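Local coordinates for protein pyocyanin demethylase (Mycobacterium fortuitum subsp. fortuitum DSM 46621 = ATCC 6841, PDB 5K21) that demethylates the phenazine pyocyanin in a tautomerizing reaction, yielding phenazin-1-ol, and so inhibits biofilms of Pseudomonas aeruginosa, at residues 11-23 and 121-133. Sequence-based numbering, arbitrary orientation.
Sequences EPVTMTLDVKNDQ and VATPDEKYELKLT
V19 sets its CG2 methyl squarely over the Y128 ring, a CH-pi contact 3.4 Å from the ring centroid and only 1° off its normal, where the first and last strands close this allene oxide cyclase-like beta barrel. Strands 13-27 and 127-132 run antiparallel, and their backbone bonds extend from V13 and L132 to V19 N, which donates to E126 O. The valine straddles two partners: with CG1 anti to the backbone N (chi1 -175°) and CG2 turned over the ring, CG1 lies beside E126 OE2 at 3.6 Å. Y128 lines the phenazin-1-ol pocket, and its hydroxyl is hydrogen-bonded to D56, so that ring is held by its tip as well as covered on one face; N21, also in the pocket, has D44 as its stronger partner and gives E126 OE1 a weak bond.

Further along the interior face, L17 CD1 comes to the edge of the Y128 ring and meets L130 CD1 at 4.1 Å. M15 lays its CE methyl against L132 CD1, and Y109 packs on both residues.

The outer face is polar. D18 and K127 lie side by side, the carboxylate against the lysine's methylenes, with K127 NZ 4.4 Å from D18 OD1, too far for a salt bridge. E129 folds back at chi2 (62°) across T16, and one water links T14 OG1, T16 OG1 and E129 OE2. The short bond from T16 OG1 to E129 OE1, 2.5 Å, lands on the syn lone pair of that oxygen.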
loop_
_atom_site.group_PDB
_atom_site.type_symbol
_atom_site.label_atom_id
_atom_site.label_comp_id
_atom_site.label_asym_id
_atom_site.label_seq_id
_atom_site.Cartn_x
_atom_site.Cartn_y
_atom_site.Cartn_z
ATOM N N GLU B 11 12.507 6.326 24.858
ATOM C CA GLU B 11 13.856 6.212 24.319
ATOM C C GLU B 11 13.835 5.423 23.002
ATOM O O GLU B 11 13.274 4.333 22.946
ATOM C CB GLU B 11 14.782 5.538 25.331
ATOM N N PRO B 12 14.436 5.961 21.942
ATOM C CA PRO B 12 14.387 5.261 20.652
ATOM C C PRO B 12 15.208 3.976 20.649
ATOM O O PRO B 12 16.270 3.884 21.266
ATOM C CB PRO B 12 14.964 6.282 19.665
ATOM C CG PRO B 12 14.926 7.592 20.373
ATOM C CD PRO B 12 15.084 7.280 21.823
ATOM N N VAL B 13 14.709 2.989 19.907
ATOM C CA VAL B 13 15.332 1.673 19.784
ATOM C C VAL B 13 15.916 1.535 18.387
ATOM O O VAL B 13 15.240 1.847 17.399
ATOM C CB VAL B 13 14.329 0.539 20.052
ATOM C CG1 VAL B 13 14.976 -0.821 19.758
ATOM C CG2 VAL B 13 13.828 0.605 21.469
ATOM N N THR B 14 17.156 1.054 18.295
ATOM C CA THR B 14 17.740 0.793 16.987
ATOM C C THR B 14 17.883 -0.709 16.775
ATOM O O THR B 14 17.890 -1.500 17.712
ATOM C CB THR B 14 19.115 1.442 16.808
ATOM O OG1 THR B 14 20.116 0.632 17.439
ATOM C CG2 THR B 14 19.135 2.829 17.396
ATOM N N MET B 15 17.991 -1.094 15.510
ATOM C CA MET B 15 18.137 -2.486 15.126
ATOM C C MET B 15 18.882 -2.504 13.798
ATOM O O MET B 15 18.631 -1.644 12.947
ATOM C CB MET B 15 16.749 -3.120 14.996
ATOM C CG MET B 15 16.597 -4.547 15.327
ATOM S SD MET B 15 14.873 -4.989 14.963
ATOM C CE MET B 15 13.920 -3.960 16.044
ATOM N N THR B 16 19.834 -3.432 13.655
ATOM C CA THR B 16 20.612 -3.617 12.431
ATOM C C THR B 16 20.313 -5.004 11.877
ATOM O O THR B 16 20.711 -6.005 12.477
ATOM C CB THR B 16 22.108 -3.491 12.706
ATOM O OG1 THR B 16 22.387 -2.251 13.379
ATOM C CG2 THR B 16 22.882 -3.562 11.409
ATOM N N LEU B 17 19.661 -5.070 10.725
ATOM C CA LEU B 17 19.263 -6.340 10.126
ATOM C C LEU B 17 20.021 -6.597 8.833
ATOM O O LEU B 17 20.086 -5.729 7.956
ATOM C CB LEU B 17 17.765 -6.365 9.857
ATOM C CG LEU B 17 16.899 -6.056 11.062
ATOM C CD1 LEU B 17 15.471 -5.973 10.619
ATOM C CD2 LEU B 17 17.065 -7.094 12.165
ATOM N N ASP B 18 20.582 -7.801 8.715
ATOM C CA ASP B 18 21.167 -8.258 7.467
ATOM C C ASP B 18 20.070 -8.835 6.585
ATOM O O ASP B 18 19.191 -9.569 7.055
ATOM C CB ASP B 18 22.255 -9.293 7.741
ATOM C CG ASP B 18 23.360 -8.735 8.635
ATOM O OD1 ASP B 18 23.671 -7.527 8.493
ATOM O OD2 ASP B 18 23.850 -9.469 9.520
ATOM N N VAL B 19 20.103 -8.462 5.310
ATOM C CA VAL B 19 19.007 -8.710 4.385
ATOM C C VAL B 19 19.533 -9.544 3.224
ATOM O O VAL B 19 20.544 -9.192 2.604
ATOM C CB VAL B 19 18.391 -7.385 3.896
ATOM C CG1 VAL B 19 17.181 -7.624 3.030
ATOM C CG2 VAL B 19 17.993 -6.528 5.088
ATOM N N LYS B 20 18.893 -10.679 2.981
ATOM C CA LYS B 20 19.206 -11.530 1.838
ATOM C C LYS B 20 17.971 -11.613 0.950
ATOM O O LYS B 20 16.926 -12.082 1.402
ATOM C CB LYS B 20 19.626 -12.925 2.308
ATOM N N ASN B 21 18.071 -11.140 -0.300
ATOM C CA ASN B 21 16.939 -11.274 -1.209
ATOM C C ASN B 21 16.566 -12.744 -1.342
ATOM O O ASN B 21 17.424 -13.591 -1.598
ATOM C CB ASN B 21 17.271 -10.704 -2.590
ATOM C CG ASN B 21 17.653 -9.240 -2.556
ATOM O OD1 ASN B 21 18.486 -8.800 -3.348
ATOM N ND2 ASN B 21 17.039 -8.472 -1.662
ATOM N N ASP B 22 15.268 -13.036 -1.225
ATOM C CA ASP B 22 14.772 -14.410 -1.264
ATOM C C ASP B 22 14.145 -14.688 -2.631
ATOM O O ASP B 22 14.711 -15.437 -3.426
ATOM C CB ASP B 22 13.748 -14.630 -0.147
ATOM C CG ASP B 22 13.349 -16.066 0.023
ATOM O OD1 ASP B 22 13.612 -16.895 -0.873
ATOM O OD2 ASP B 22 12.748 -16.377 1.080
ATOM N N GLN B 23 12.988 -14.102 -2.912
ATOM C CA GLN B 23 12.375 -14.191 -4.235
ATOM C C GLN B 23 12.031 -12.783 -4.704
ATOM O O GLN B 23 11.626 -11.936 -3.915
ATOM C CB GLN B 23 11.111 -15.063 -4.236
ATOM C CG GLN B 23 11.369 -16.498 -3.850
ATOM C CD GLN B 23 10.128 -17.368 -3.854
ATOM O OE1 GLN B 23 9.055 -16.931 -4.246
ATOM N NE2 GLN B 23 10.271 -18.615 -3.398
ATOM N N VAL B 121 21.559 -2.011 -1.190
ATOM C CA VAL B 121 20.462 -2.735 -1.809
ATOM C C VAL B 121 21.001 -3.459 -3.036
ATOM O O VAL B 121 21.822 -2.920 -3.790
ATOM C CB VAL B 121 19.308 -1.777 -2.154
ATOM C CG1 VAL B 121 19.687 -0.857 -3.320
ATOM C CG2 VAL B 121 18.025 -2.552 -2.432
ATOM N N ALA B 122 20.569 -4.704 -3.218
ATOM C CA ALA B 122 21.004 -5.528 -4.342
ATOM C C ALA B 122 22.506 -5.809 -4.294
ATOM O O ALA B 122 23.159 -5.936 -5.330
ATOM C CB ALA B 122 20.622 -4.889 -5.679
ATOM N N THR B 123 23.065 -5.889 -3.095
ATOM C CA THR B 123 24.413 -6.384 -2.867
ATOM C C THR B 123 24.328 -7.471 -1.810
ATOM O O THR B 123 23.312 -7.597 -1.117
ATOM C CB THR B 123 25.381 -5.286 -2.394
ATOM O OG1 THR B 123 25.113 -4.948 -1.018
ATOM C CG2 THR B 123 25.259 -4.049 -3.256
ATOM N N PRO B 124 25.371 -8.294 -1.671
ATOM C CA PRO B 124 25.372 -9.296 -0.593
ATOM C C PRO B 124 25.399 -8.696 0.802
ATOM O O PRO B 124 25.116 -9.418 1.768
ATOM C CB PRO B 124 26.640 -10.119 -0.869
ATOM C CG PRO B 124 27.468 -9.276 -1.792
ATOM C CD PRO B 124 26.502 -8.474 -2.597
ATOM N N ASP B 125 25.701 -7.407 0.942
ATOM C CA ASP B 125 25.834 -6.769 2.246
ATOM C C ASP B 125 24.660 -5.845 2.540
ATOM O O ASP B 125 24.786 -4.894 3.318
ATOM C CB ASP B 125 27.152 -6.005 2.339
ATOM C CG ASP B 125 28.354 -6.907 2.179
ATOM O OD1 ASP B 125 28.231 -8.112 2.488
ATOM O OD2 ASP B 125 29.417 -6.420 1.739
ATOM N N GLU B 126 23.506 -6.125 1.939
ATOM C CA GLU B 126 22.344 -5.284 2.164
ATOM C C GLU B 126 21.965 -5.311 3.637
ATOM O O GLU B 126 21.968 -6.366 4.275
ATOM C CB GLU B 126 21.161 -5.764 1.321
ATOM C CG GLU B 126 19.954 -4.859 1.468
ATOM C CD GLU B 126 18.812 -5.225 0.550
ATOM O OE1 GLU B 126 19.039 -5.910 -0.475
ATOM O OE2 GLU B 126 17.679 -4.812 0.855
ATOM N N LYS B 127 21.621 -4.144 4.167
ATOM C CA LYS B 127 21.225 -4.013 5.559
ATOM C C LYS B 127 20.073 -3.032 5.675
ATOM O O LYS B 127 19.911 -2.137 4.839
ATOM C CB LYS B 127 22.377 -3.516 6.436
ATOM C CG LYS B 127 23.560 -4.453 6.535
ATOM C CD LYS B 127 24.595 -3.912 7.522
ATOM C CE LYS B 127 25.800 -4.833 7.670
ATOM N NZ LYS B 127 26.588 -4.958 6.417
ATOM N N TYR B 128 19.261 -3.246 6.706
ATOM C CA TYR B 128 18.282 -2.277 7.173
ATOM C C TYR B 128 18.764 -1.766 8.516
ATOM O O TYR B 128 19.050 -2.571 9.419
ATOM C CB TYR B 128 16.900 -2.882 7.385
ATOM C CG TYR B 128 16.240 -3.523 6.214
ATOM C CD1 TYR B 128 16.539 -3.148 4.924
ATOM C CD2 TYR B 128 15.275 -4.508 6.418
ATOM C CE1 TYR B 128 15.910 -3.755 3.838
ATOM C CE2 TYR B 128 14.621 -5.115 5.330
ATOM C CZ TYR B 128 14.946 -4.729 4.052
ATOM O OH TYR B 128 14.307 -5.325 2.969
ATOM N N GLU B 129 18.797 -0.451 8.666
ATOM C CA GLU B 129 19.113 0.165 9.953
ATOM C C GLU B 129 17.865 0.896 10.432
ATOM O O GLU B 129 17.385 1.826 9.778
ATOM C CB GLU B 129 20.321 1.095 9.838
ATOM C CG GLU B 129 20.738 1.721 11.160
ATOM C CD GLU B 129 21.171 0.670 12.210
ATOM O OE1 GLU B 129 21.812 -0.340 11.822
ATOM O OE2 GLU B 129 20.878 0.858 13.419
ATOM N N LEU B 130 17.317 0.437 11.546
ATOM C CA LEU B 130 16.052 0.940 12.055
ATOM C C LEU B 130 16.275 1.856 13.249
ATOM O O LEU B 130 17.148 1.593 14.084
ATOM C CB LEU B 130 15.154 -0.214 12.483
ATOM C CG LEU B 130 14.473 -0.966 11.339
ATOM C CD1 LEU B 130 15.477 -1.878 10.645
ATOM C CD2 LEU B 130 13.308 -1.731 11.839
ATOM N N LYS B 131 15.503 2.942 13.297
ATOM C CA LYS B 131 15.337 3.761 14.494
ATOM C C LYS B 131 13.841 3.836 14.760
ATOM O O LYS B 131 13.101 4.454 13.985
ATOM C CB LYS B 131 15.928 5.153 14.322
ATOM C CG LYS B 131 15.815 5.994 15.607
ATOM C CD LYS B 131 16.259 7.431 15.435
ATOM C CE LYS B 131 15.856 8.259 16.652
ATOM N NZ LYS B 131 16.018 9.735 16.456
ATOM N N LEU B 132 13.393 3.191 15.831
ATOM C CA LEU B 132 11.977 3.109 16.161
ATOM C C LEU B 132 11.710 3.959 17.392
ATOM O O LEU B 132 12.443 3.863 18.381
ATOM C CB LEU B 132 11.548 1.672 16.468
ATOM C CG LEU B 132 11.501 0.728 15.265
ATOM C CD1 LEU B 132 12.683 -0.215 15.371
ATOM C CD2 LEU B 132 10.196 0.001 15.130
ATOM N N THR B 133 10.658 4.763 17.334
ATOM C CA THR B 133 10.276 5.647 18.428
ATOM C C THR B 133 8.893 5.270 18.962
ATOM O O THR B 133 8.118 4.604 18.264
ATOM C CB THR B 133 10.297 7.120 17.983
ATOM O OG1 THR B 133 9.548 7.281 16.764
ATOM C CG2 THR B 133 11.739 7.566 17.762
HETATM O O HOH W 1 21.096 -0.763 15.387
#